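Local coordinates for nucleoporin NUP82 (Saccharomyces cerevisiae, PDB 3PBP), which forms part of the nuclear pore complex as a structural nucleoporin, here as its N-terminal domain, which interacts with NUP116, at residues A[306-314]-A[387-398]. The protein carries 1 engineered substitution. Numbering follows the deposited sequence.
Sequences LIDNGQNEI and MSWASTLSKSIN. Engineered in segment 387-398: S396 (natural residue Cys).
I307 lies against helix 387-398 where A390 and S394, one turn apart, keep the helix surface low for a branched side chain. Its CG1 sits 3.7 Å from CB of A390, its CG2 meets CB of S394, and its CD1 ends near CD2 of L393, the I307 and L393 side chains crossing at about a right angle. I314 extends this apolar patch toward the W389 ring, one face of which receives A390 CB.

Toward N398, near the helix C-terminus, the contact turns polar, with D308 and N398 on its open side; another protein's chain covers N312 and I397. D308 has CG between its backbone N and carbonyl carbon (chi1 62°), which lets one carboxylate hold its own turn and reach the helix. OD1 accepts from the backbone N of G310 at 2.6 Å, closing an Asx turn, while OD2 takes N312 ND2 on its syn lone pair at 2.7 Å. The helix supplies a longer bond, N398 ND2 to D308 OD2 at 3.3 Å, on the anti side and 34° out of the carboxylate plane. With an alanine at D308, the Asx turn would probably open and the amides of N312 and N398 lose this acceptor. Thus apolar packing seats the turn between strands 299-306 and 313-319 of one β-propeller blade on the helix following strand 380-385 of the next, whereas a carboxylate gripped mainly from its own loop adds one long bond.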
ATOM      1  N   LEU A 306      14.332  -6.582  -5.277  1.00 59.81           N
ATOM      2  CA  LEU A 306      15.549  -5.819  -5.408  1.00 59.44           C
ATOM      3  C   LEU A 306      16.392  -6.319  -6.591  1.00 60.47           C
ATOM      4  O   LEU A 306      16.587  -7.515  -6.774  1.00 59.66           O
ATOM      5  CB  LEU A 306      16.311  -5.912  -4.088  1.00 58.39           C
ATOM      6  CG  LEU A 306      17.330  -4.817  -3.814  1.00 57.40           C
ATOM      7  CD1 LEU A 306      16.687  -3.456  -3.944  1.00 56.29           C
ATOM      8  CD2 LEU A 306      17.876  -5.011  -2.431  1.00 57.55           C
ATOM      9  N   ILE A 307      16.880  -5.378  -7.390  1.00 63.25           N
ATOM     10  CA  ILE A 307      17.690  -5.658  -8.574  1.00 66.28           C
ATOM     11  C   ILE A 307      19.203  -5.507  -8.341  1.00 68.85           C
ATOM     12  O   ILE A 307      20.004  -6.240  -8.915  1.00 68.02           O
ATOM     13  CB  ILE A 307      17.260  -4.728  -9.711  1.00 66.68           C
ATOM     14  CG1 ILE A 307      16.180  -5.399 -10.533  1.00 67.84           C
ATOM     15  CG2 ILE A 307      18.425  -4.340 -10.578  1.00 67.78           C
ATOM     16  CD1 ILE A 307      15.699  -4.487 -11.641  1.00 71.00           C
ATOM     17  N   ASP A 308      19.592  -4.543  -7.516  1.00 71.67           N
ATOM     18  CA  ASP A 308      21.000  -4.337  -7.212  1.00 74.83           C
ATOM     19  C   ASP A 308      21.172  -3.890  -5.765  1.00 76.86           C
ATOM     20  O   ASP A 308      20.361  -4.243  -4.912  1.00 78.33           O
ATOM     21  CB  ASP A 308      21.605  -3.298  -8.152  1.00 75.75           C
ATOM     22  CG  ASP A 308      20.953  -1.941  -8.024  1.00 76.61           C
ATOM     23  OD1 ASP A 308      20.344  -1.660  -6.969  1.00 77.98           O
ATOM     24  OD2 ASP A 308      21.065  -1.147  -8.979  1.00 77.27           O
ATOM     25  N   ASN A 309      22.220  -3.116  -5.492  1.00 78.92           N
ATOM     26  CA  ASN A 309      22.492  -2.632  -4.138  1.00 81.20           C
ATOM     27  C   ASN A 309      22.286  -1.142  -3.989  1.00 81.56           C
ATOM     28  O   ASN A 309      22.835  -0.531  -3.069  1.00 82.62           O
ATOM     29  CB  ASN A 309      23.925  -2.960  -3.740  1.00 83.30           C
ATOM     30  CG  ASN A 309      24.178  -4.446  -3.687  1.00 87.06           C
ATOM     31  OD1 ASN A 309      23.573  -5.164  -2.876  1.00 87.95           O
ATOM     32  ND2 ASN A 309      25.068  -4.928  -4.558  1.00 87.50           N
ATOM     33  N   GLY A 310      21.501  -0.562  -4.891  1.00 81.46           N
ATOM     34  CA  GLY A 310      21.246   0.866  -4.851  1.00 79.14           C
ATOM     35  C   GLY A 310      19.768   1.182  -4.848  1.00 78.35           C
ATOM     36  O   GLY A 310      19.344   2.160  -5.471  1.00 79.19           O
ATOM     37  N   GLN A 311      18.985   0.358  -4.151  1.00 75.55           N
ATOM     38  CA  GLN A 311      17.536   0.538  -4.052  1.00 72.56           C
ATOM     39  C   GLN A 311      16.767   0.410  -5.362  1.00 71.36           C
ATOM     40  O   GLN A 311      15.593   0.782  -5.421  1.00 70.99           O
ATOM     41  CB  GLN A 311      17.202   1.887  -3.429  1.00 71.62           C
ATOM     42  CG  GLN A 311      17.574   2.015  -1.984  1.00 72.48           C
ATOM     43  CD  GLN A 311      17.192   3.365  -1.428  1.00 73.27           C
ATOM     44  OE1 GLN A 311      16.688   4.228  -2.157  1.00 71.91           O
ATOM     45  NE2 GLN A 311      17.425   3.563  -0.131  1.00 74.68           N
ATOM     46  N   ASN A 312      17.409  -0.098  -6.415  1.00 69.32           N
ATOM     47  CA  ASN A 312      16.709  -0.274  -7.683  1.00 67.42           C
ATOM     48  C   ASN A 312      15.847  -1.543  -7.582  1.00 66.11           C
ATOM     49  O   ASN A 312      16.338  -2.620  -7.230  1.00 64.20           O
ATOM     50  CB  ASN A 312      17.702  -0.359  -8.853  1.00 67.56           C
ATOM     51  CG  ASN A 312      18.269   1.015  -9.248  1.00 68.18           C
ATOM     52  OD1 ASN A 312      17.528   1.982  -9.462  1.00 66.26           O
ATOM     53  ND2 ASN A 312      19.586   1.096  -9.352  1.00 68.13           N
ATOM     54  N   GLU A 313      14.557  -1.399  -7.887  1.00 64.40           N
ATOM     55  CA  GLU A 313      13.607  -2.505  -7.777  1.00 63.14           C
ATOM     56  C   GLU A 313      12.608  -2.676  -8.913  1.00 61.64           C
ATOM     57  O   GLU A 313      12.434  -1.806  -9.773  1.00 62.76           O
ATOM     58  CB  GLU A 313      12.798  -2.338  -6.499  1.00 63.45           C
ATOM     59  CG  GLU A 313      12.282  -0.921  -6.363  1.00 64.24           C
ATOM     60  CD  GLU A 313      11.178  -0.786  -5.352  1.00 64.78           C
ATOM     61  OE1 GLU A 313      11.242  -1.462  -4.311  1.00 64.17           O
ATOM     62  OE2 GLU A 313      10.248   0.015  -5.597  1.00 66.99           O
ATOM     63  N   ILE A 314      11.925  -3.810  -8.867  1.00 58.60           N
ATOM     64  CA  ILE A 314      10.914  -4.146  -9.836  1.00 57.34           C
ATOM     65  C   ILE A 314       9.653  -4.433  -9.046  1.00 56.54           C
ATOM     66  O   ILE A 314       9.689  -5.144  -8.041  1.00 55.39           O
ATOM     67  CB  ILE A 314      11.315  -5.391 -10.654  1.00 58.78           C
ATOM     68  CG1 ILE A 314      12.427  -5.024 -11.631  1.00 58.92           C
ATOM     69  CG2 ILE A 314      10.118  -5.936 -11.431  1.00 57.57           C
ATOM     70  CD1 ILE A 314      12.983  -6.216 -12.332  1.00 61.26           C
HETATM   71  N   MSE A 387      17.130 -12.038 -13.487  1.00 83.49           N
HETATM   72  CA  MSE A 387      18.455 -11.432 -13.414  1.00 85.90           C
HETATM   73  C   MSE A 387      19.138 -11.475 -14.778  1.00 84.70           C
HETATM   74  O   MSE A 387      20.208 -10.892 -14.966  1.00 83.97           O
HETATM   75  CB  MSE A 387      19.321 -12.148 -12.374  1.00 89.97           C
HETATM   76  CG  MSE A 387      19.065 -11.687 -10.950  1.00 96.20           C
HETATM   77 SE   MSE A 387      19.347  -9.755 -10.717  1.00105.81          SE
HETATM   78  CE  MSE A 387      21.255  -9.752 -10.340  1.00103.10           C
ATOM     79  N   SER A 388      18.507 -12.178 -15.719  1.00 83.87           N
ATOM     80  CA  SER A 388      19.007 -12.312 -17.086  1.00 81.64           C
ATOM     81  C   SER A 388      19.098 -10.907 -17.644  1.00 80.84           C
ATOM     82  O   SER A 388      20.126 -10.504 -18.189  1.00 80.69           O
ATOM     83  CB  SER A 388      18.028 -13.128 -17.939  1.00 81.32           C
ATOM     84  OG  SER A 388      17.445 -14.189 -17.190  1.00 81.85           O
ATOM     85  N   TRP A 389      18.010 -10.158 -17.486  1.00 79.89           N
ATOM     86  CA  TRP A 389      17.938  -8.787 -17.971  1.00 78.77           C
ATOM     87  C   TRP A 389      18.100  -7.734 -16.888  1.00 77.98           C
ATOM     88  O   TRP A 389      18.662  -6.668 -17.135  1.00 77.64           O
ATOM     89  CB  TRP A 389      16.614  -8.549 -18.704  1.00 77.41           C
ATOM     90  CG  TRP A 389      15.391  -9.008 -17.969  1.00 76.00           C
ATOM     91  CD1 TRP A 389      14.775 -10.217 -18.085  1.00 75.76           C
ATOM     92  CD2 TRP A 389      14.588  -8.234 -17.063  1.00 76.49           C
ATOM     93  NE1 TRP A 389      13.632 -10.246 -17.317  1.00 76.00           N
ATOM     94  CE2 TRP A 389      13.495  -9.042 -16.678  1.00 76.03           C
ATOM     95  CE3 TRP A 389      14.685  -6.934 -16.538  1.00 75.35           C
ATOM     96  CZ2 TRP A 389      12.504  -8.592 -15.795  1.00 75.03           C
ATOM     97  CZ3 TRP A 389      13.699  -6.491 -15.662  1.00 72.98           C
ATOM     98  CH2 TRP A 389      12.626  -7.318 -15.301  1.00 73.17           C
ATOM     99  N   ALA A 390      17.614  -8.034 -15.690  1.00 77.72           N
ATOM    100  CA  ALA A 390      17.688  -7.088 -14.580  1.00 77.99           C
ATOM    101  C   ALA A 390      19.097  -6.617 -14.263  1.00 77.85           C
ATOM    102  O   ALA A 390      19.303  -5.451 -13.943  1.00 77.98           O
ATOM    103  CB  ALA A 390      17.060  -7.689 -13.345  1.00 77.79           C
ATOM    104  N   SER A 391      20.065  -7.525 -14.350  1.00 77.80           N
ATOM    105  CA  SER A 391      21.452  -7.190 -14.057  1.00 77.12           C
ATOM    106  C   SER A 391      21.989  -6.149 -15.029  1.00 76.79           C
ATOM    107  O   SER A 391      22.769  -5.279 -14.653  1.00 76.78           O
ATOM    108  CB  SER A 391      22.318  -8.448 -14.100  1.00 77.23           C
ATOM    109  OG  SER A 391      22.177  -9.115 -15.338  1.00 77.97           O
ATOM    110  N   THR A 392      21.564  -6.240 -16.282  1.00 76.69           N
ATOM    111  CA  THR A 392      21.993  -5.296 -17.305  1.00 76.91           C
ATOM    112  C   THR A 392      21.263  -3.975 -17.111  1.00 77.23           C
ATOM    113  O   THR A 392      21.837  -2.894 -17.301  1.00 78.57           O
ATOM    114  CB  THR A 392      21.659  -5.811 -18.700  1.00 76.96           C
ATOM    115  OG1 THR A 392      22.227  -7.114 -18.872  1.00 77.48           O
ATOM    116  CG2 THR A 392      22.201  -4.869 -19.754  1.00 76.53           C
ATOM    117  N   LEU A 393      19.989  -4.078 -16.741  1.00 75.97           N
ATOM    118  CA  LEU A 393      19.144  -2.918 -16.508  1.00 74.63           C
ATOM    119  C   LEU A 393      19.717  -1.992 -15.433  1.00 74.60           C
ATOM    120  O   LEU A 393      19.686  -0.772 -15.575  1.00 73.88           O
ATOM    121  CB  LEU A 393      17.738  -3.380 -16.108  1.00 73.09           C
ATOM    122  CG  LEU A 393      16.687  -2.304 -15.816  1.00 72.47           C
ATOM    123  CD1 LEU A 393      16.564  -1.328 -16.978  1.00 71.44           C
ATOM    124  CD2 LEU A 393      15.363  -2.985 -15.548  1.00 73.13           C
ATOM    125  N   SER A 394      20.245  -2.562 -14.356  1.00 75.34           N
ATOM    126  CA  SER A 394      20.797  -1.731 -13.296  1.00 76.39           C
ATOM    127  C   SER A 394      22.140  -1.163 -13.710  1.00 76.74           C
ATOM    128  O   SER A 394      22.504  -0.075 -13.287  1.00 77.28           O
ATOM    129  CB  SER A 394      20.936  -2.515 -11.989  1.00 75.59           C
ATOM    130  OG  SER A 394      22.065  -3.356 -12.018  1.00 77.19           O
ATOM    131  N   LYS A 395      22.874  -1.892 -14.544  1.00 78.16           N
ATOM    132  CA  LYS A 395      24.173  -1.412 -15.002  1.00 79.45           C
ATOM    133  C   LYS A 395      23.978  -0.147 -15.809  1.00 78.87           C
ATOM    134  O   LYS A 395      24.675   0.842 -15.601  1.00 79.72           O
ATOM    135  CB  LYS A 395      24.883  -2.471 -15.851  1.00 81.26           C
ATOM    136  CG  LYS A 395      25.321  -3.678 -15.033  1.00 86.23           C
ATOM    137  CD  LYS A 395      25.945  -4.789 -15.874  1.00 88.30           C
ATOM    138  CE  LYS A 395      26.281  -5.996 -14.996  1.00 89.29           C
ATOM    139  NZ  LYS A 395      26.855  -7.125 -15.778  1.00 90.89           N
ATOM    140  N   SER A 396      23.016  -0.172 -16.722  1.00 77.97           N
ATOM    141  CA  SER A 396      22.757   0.996 -17.540  1.00 78.22           C
ATOM    142  C   SER A 396      22.205   2.156 -16.708  1.00 77.99           C
ATOM    143  O   SER A 396      22.504   3.317 -16.987  1.00 76.30           O
ATOM    144  CB  SER A 396      21.811   0.646 -18.699  1.00 78.53           C
ATOM    145  OG  SER A 396      20.583   0.132 -18.245  1.00 81.40           O
ATOM    146  N   ILE A 397      21.414   1.852 -15.681  1.00 78.99           N
ATOM    147  CA  ILE A 397      20.869   2.916 -14.839  1.00 79.51           C
ATOM    148  C   ILE A 397      22.036   3.581 -14.127  1.00 81.37           C
ATOM    149  O   ILE A 397      22.130   4.806 -14.067  1.00 82.15           O
ATOM    150  CB  ILE A 397      19.893   2.395 -13.748  1.00 77.11           C
ATOM    151  CG1 ILE A 397      18.628   1.816 -14.383  1.00 75.32           C
ATOM    152  CG2 ILE A 397      19.521   3.533 -12.810  1.00 75.18           C
ATOM    153  CD1 ILE A 397      17.620   1.312 -13.377  1.00 72.47           C
ATOM    154  N   ASN A 398      22.935   2.758 -13.603  1.00 83.15           N
ATOM    155  CA  ASN A 398      24.081   3.261 -12.866  1.00 84.93           C
ATOM    156  C   ASN A 398      25.207   3.798 -13.746  1.00 86.09           C
ATOM    157  O   ASN A 398      25.992   4.639 -13.306  1.00 86.41           O
ATOM    158  CB  ASN A 398      24.594   2.173 -11.913  1.00 84.93           C
ATOM    159  CG  ASN A 398      23.550   1.782 -10.850  1.00 86.23           C
ATOM    160  OD1 ASN A 398      22.949   2.646 -10.201  1.00 85.91           O
ATOM    161  ND2 ASN A 398      23.340   0.479 -10.672  1.00 85.37           N
TER